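Local coordinates for protein O-methyltransferase (Saccharopolyspora spinosa, PDB 4CE0) that probably transfers a methyl group from S-adenosyl-L-methionine to the 4'-hydroxyl of the rhamnose in spinosyn biosynthesis, with a magnesium ion bound at its active site, at residues R183-L188 and I211-L216. Sequence-based numbering, arbitrary orientation.
Sequences RLDGDL and IDDYFL. With MG (magnesium ion), chain C; SAH (S-adenosyl-L-homocysteine), chain B.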
loop_
_atom_site.group_PDB
_atom_site.type_symbol
_atom_site.label_atom_id
_atom_site.label_comp_id
_atom_site.label_asym_id
_atom_site.label_seq_id
_atom_site.Cartn_x
_atom_site.Cartn_y
_atom_site.Cartn_z
ATOM N N ARG A 183 21.162 8.504 -6.331
ATOM C CA ARG A 183 20.202 8.368 -7.424
ATOM C C ARG A 183 20.032 9.708 -8.143
ATOM O O ARG A 183 19.741 10.717 -7.514
ATOM C CB ARG A 183 18.868 7.823 -6.926
ATOM C CG ARG A 183 17.917 7.442 -8.050
ATOM C CD ARG A 183 16.612 6.771 -7.565
ATOM N NE ARG A 183 16.202 5.965 -8.685
ATOM C CZ ARG A 183 15.529 6.408 -9.737
ATOM N NH1 ARG A 183 15.031 7.647 -9.762
ATOM N NH2 ARG A 183 15.319 5.570 -10.740
ATOM N N LEU A 184 20.285 9.713 -9.454
ATOM C CA LEU A 184 20.197 10.935 -10.279
ATOM C C LEU A 184 18.959 10.847 -11.138
ATOM O O LEU A 184 18.788 9.903 -11.930
ATOM C CB LEU A 184 21.408 11.109 -11.163
ATOM C CG LEU A 184 22.637 11.786 -10.579
ATOM C CD1 LEU A 184 23.201 11.018 -9.420
ATOM C CD2 LEU A 184 23.656 11.905 -11.675
ATOM N N ASP A 185 18.068 11.797 -10.946
ATOM C CA ASP A 185 16.851 11.824 -11.720
ATOM C C ASP A 185 16.506 13.266 -12.003
ATOM O O ASP A 185 15.370 13.684 -11.859
ATOM C CB ASP A 185 15.719 11.094 -10.980
ATOM C CG ASP A 185 14.628 10.589 -11.920
ATOM O OD1 ASP A 185 14.661 10.957 -13.134
ATOM O OD2 ASP A 185 13.743 9.813 -11.451
ATOM N N GLY A 186 17.529 14.040 -12.338
ATOM C CA GLY A 186 17.349 15.306 -13.031
ATOM C C GLY A 186 17.655 14.978 -14.478
ATOM O O GLY A 186 18.654 14.323 -14.780
ATOM N N ASP A 187 16.788 15.386 -15.385
ATOM C CA ASP A 187 16.958 15.018 -16.780
ATOM C C ASP A 187 18.077 15.785 -17.498
ATOM O O ASP A 187 18.713 15.263 -18.409
ATOM C CB ASP A 187 15.642 15.252 -17.501
ATOM C CG ASP A 187 14.547 14.323 -17.007
ATOM O OD1 ASP A 187 14.779 13.089 -17.000
ATOM O OD2 ASP A 187 13.475 14.821 -16.604
ATOM N N LEU A 188 18.314 17.018 -17.091
ATOM C CA LEU A 188 19.183 17.901 -17.851
ATOM C C LEU A 188 20.641 17.511 -17.698
ATOM O O LEU A 188 21.036 16.885 -16.714
ATOM C CB LEU A 188 18.986 19.339 -17.383
ATOM C CG LEU A 188 17.522 19.773 -17.223
ATOM C CD1 LEU A 188 17.427 21.254 -16.851
ATOM C CD2 LEU A 188 16.781 19.526 -18.500
ATOM N N ILE A 211 21.372 6.050 -12.570
ATOM C CA ILE A 211 21.091 7.116 -13.544
ATOM C C ILE A 211 19.703 6.833 -14.131
ATOM O O ILE A 211 19.540 5.924 -14.937
ATOM C CB ILE A 211 22.106 7.143 -14.673
ATOM C CG1 ILE A 211 23.543 7.118 -14.148
ATOM C CG2 ILE A 211 21.875 8.368 -15.550
ATOM C CD1 ILE A 211 23.987 8.399 -13.462
ATOM N N ASP A 212 18.699 7.609 -13.747
ATOM C CA ASP A 212 17.355 7.188 -14.051
ATOM C C ASP A 212 17.058 7.278 -15.551
ATOM O O ASP A 212 16.254 6.510 -16.050
ATOM C CB ASP A 212 16.321 8.003 -13.251
ATOM C CG ASP A 212 14.915 7.439 -13.387
ATOM O OD1 ASP A 212 14.640 6.392 -12.759
ATOM O OD2 ASP A 212 14.087 8.013 -14.135
ATOM N N ASP A 213 17.699 8.221 -16.242
ATOM C CA ASP A 213 17.460 8.470 -17.666
ATOM C C ASP A 213 18.746 8.441 -18.467
ATOM O O ASP A 213 18.992 9.310 -19.318
ATOM C CB ASP A 213 16.802 9.838 -17.870
ATOM C CG ASP A 213 15.404 9.882 -17.327
ATOM O OD1 ASP A 213 14.478 9.447 -18.046
ATOM O OD2 ASP A 213 15.240 10.307 -16.168
ATOM N N TYR A 214 19.544 7.417 -18.229
ATOM C CA TYR A 214 20.815 7.275 -18.927
ATOM C C TYR A 214 20.697 7.353 -20.447
ATOM O O TYR A 214 21.679 7.652 -21.113
ATOM C CB TYR A 214 21.458 5.940 -18.589
ATOM C CG TYR A 214 22.782 5.744 -19.284
ATOM C CD1 TYR A 214 23.794 6.684 -19.187
ATOM C CD2 TYR A 214 23.015 4.616 -20.046
ATOM C CE1 TYR A 214 25.020 6.502 -19.852
ATOM C CE2 TYR A 214 24.226 4.407 -20.711
ATOM C CZ TYR A 214 25.225 5.356 -20.607
ATOM O OH TYR A 214 26.424 5.154 -21.238
ATOM N N PHE A 215 19.526 7.077 -21.005
ATOM C CA PHE A 215 19.445 6.959 -22.474
ATOM C C PHE A 215 18.906 8.203 -23.096
ATOM O O PHE A 215 18.849 8.343 -24.311
ATOM C CB PHE A 215 18.719 5.697 -22.876
ATOM C CG PHE A 215 19.348 4.485 -22.263
ATOM C CD1 PHE A 215 20.666 4.171 -22.513
ATOM C CD2 PHE A 215 18.661 3.722 -21.369
ATOM C CE1 PHE A 215 21.245 3.092 -21.893
ATOM C CE2 PHE A 215 19.232 2.626 -20.746
ATOM C CZ PHE A 215 20.516 2.311 -20.999
ATOM N N LEU A 216 18.610 9.147 -22.221
ATOM C CA LEU A 216 18.301 10.496 -22.597
ATOM C C LEU A 216 19.629 11.122 -22.997
ATOM O O LEU A 216 20.561 11.112 -22.188
ATOM C CB LEU A 216 17.692 11.234 -21.396
ATOM C CG LEU A 216 17.099 12.628 -21.617
ATOM C CD1 LEU A 216 15.788 12.499 -22.377
ATOM C CD2 LEU A 216 16.897 13.415 -20.287
HETATM MG MG MG C . 13.834 9.908 -14.687
HETATM N N SAH B . 9.274 10.526 -9.948
HETATM C CA SAH B . 10.635 10.956 -10.309
HETATM C CB SAH B . 10.891 12.443 -10.314
HETATM C CG SAH B . 12.117 13.161 -10.876
HETATM S SD SAH B . 11.414 14.456 -11.942
HETATM C C SAH B . 11.346 10.337 -9.173
HETATM O O SAH B . 12.479 10.746 -8.983
HETATM O OXT SAH B . 10.513 9.402 -8.592
HETATM C "C5'" SAH B . 12.788 15.658 -12.032
HETATM C "C4'" SAH B . 13.010 16.465 -10.744
HETATM O "O4'" SAH B . 14.283 17.077 -10.754
HETATM C "C3'" SAH B . 12.017 17.612 -10.532
HETATM O "O3'" SAH B . 11.392 17.404 -9.283
HETATM C "C2'" SAH B . 12.820 18.918 -10.577
HETATM O "O2'" SAH B . 12.395 20.010 -9.733
HETATM C "C1'" SAH B . 14.223 18.406 -10.240
HETATM N N9 SAH B . 15.368 19.163 -10.801
HETATM C C8 SAH B . 15.861 19.034 -12.082
HETATM N N7 SAH B . 16.933 19.831 -12.191
HETATM C C5 SAH B . 17.162 20.434 -11.004
HETATM C C6 SAH B . 18.118 21.348 -10.556
HETATM N N6 SAH B . 19.078 21.793 -11.363
HETATM N N1 SAH B . 18.071 21.808 -9.261
HETATM C C2 SAH B . 17.108 21.364 -8.378
HETATM N N3 SAH B . 16.155 20.488 -8.843
HETATM C C4 SAH B . 16.194 19.998 -10.114
HETATM O O HOH W 1 19.358 10.623 -14.788
HETATM O O HOH W 2 11.851 9.914 -13.800
HETATM O O HOH W 3 13.087 11.723 -15.387
HETATM O O HOH W 4 12.434 9.254 -16.362
#
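Asp185 and Asp212 both turn CG anti to the backbone N (chi1 -171° in Asp212), whereas Asp213 swings its CG to the side anti to its carbonyl carbon (chi1 -68°); the three carboxylates thereby converge on one magnesium ion. Asp185 OD1 lies 2.0 Å from the magnesium, Asp212 OD2 also 2.0 Å and Asp213 OD2 2.1 Å, each through a single oxygen, and three waters bring the ligands to six. The shared metal probably offsets the repulsion between carboxylates, since Asp185 OD1 comes within 3.2 Å of Asp213 OD2. Asp187 acts in the second shell: its OD1 accepts a 2.7 Å hydrogen bond from water 3, which is bound to the metal.

The oxygens of Asp185 and Asp212 that do not bind the metal, OD2 and OD1, meet the guanidinium of Arg183, delivered by an extended chain. Its NH1 donates to Asp185 OD2 over 3.0 Å, within the guanidinium plane but from above the carboxylate plane; metal-bound water 2 also donates to this oxygen. Its NH2 also pairs with Asp212 OD1 in a salt bridge whose modelled length is doubtful; Arg59 and Glu81 extend this network. Asp185 OD2 further lies 2.9 Å from SAH O, placing the metal site beside the cofactor product.

The backbones are joined by a nearly straight hydrogen bond (162° at the hydrogen) from Asp212 N to Leu184 O, and water 1 links the same carbonyl to Asp213 N. Behind it, Leu184 and Ile211 lie side by side on one sheet face, against helices 189-199 and 219-230 respectively. The metal thus sits at the C-terminal ends of adjacent parallel strands 179-184 and 207-211, the characteristic cofactor-side edge of a Rossmann-like methyltransferase sheet.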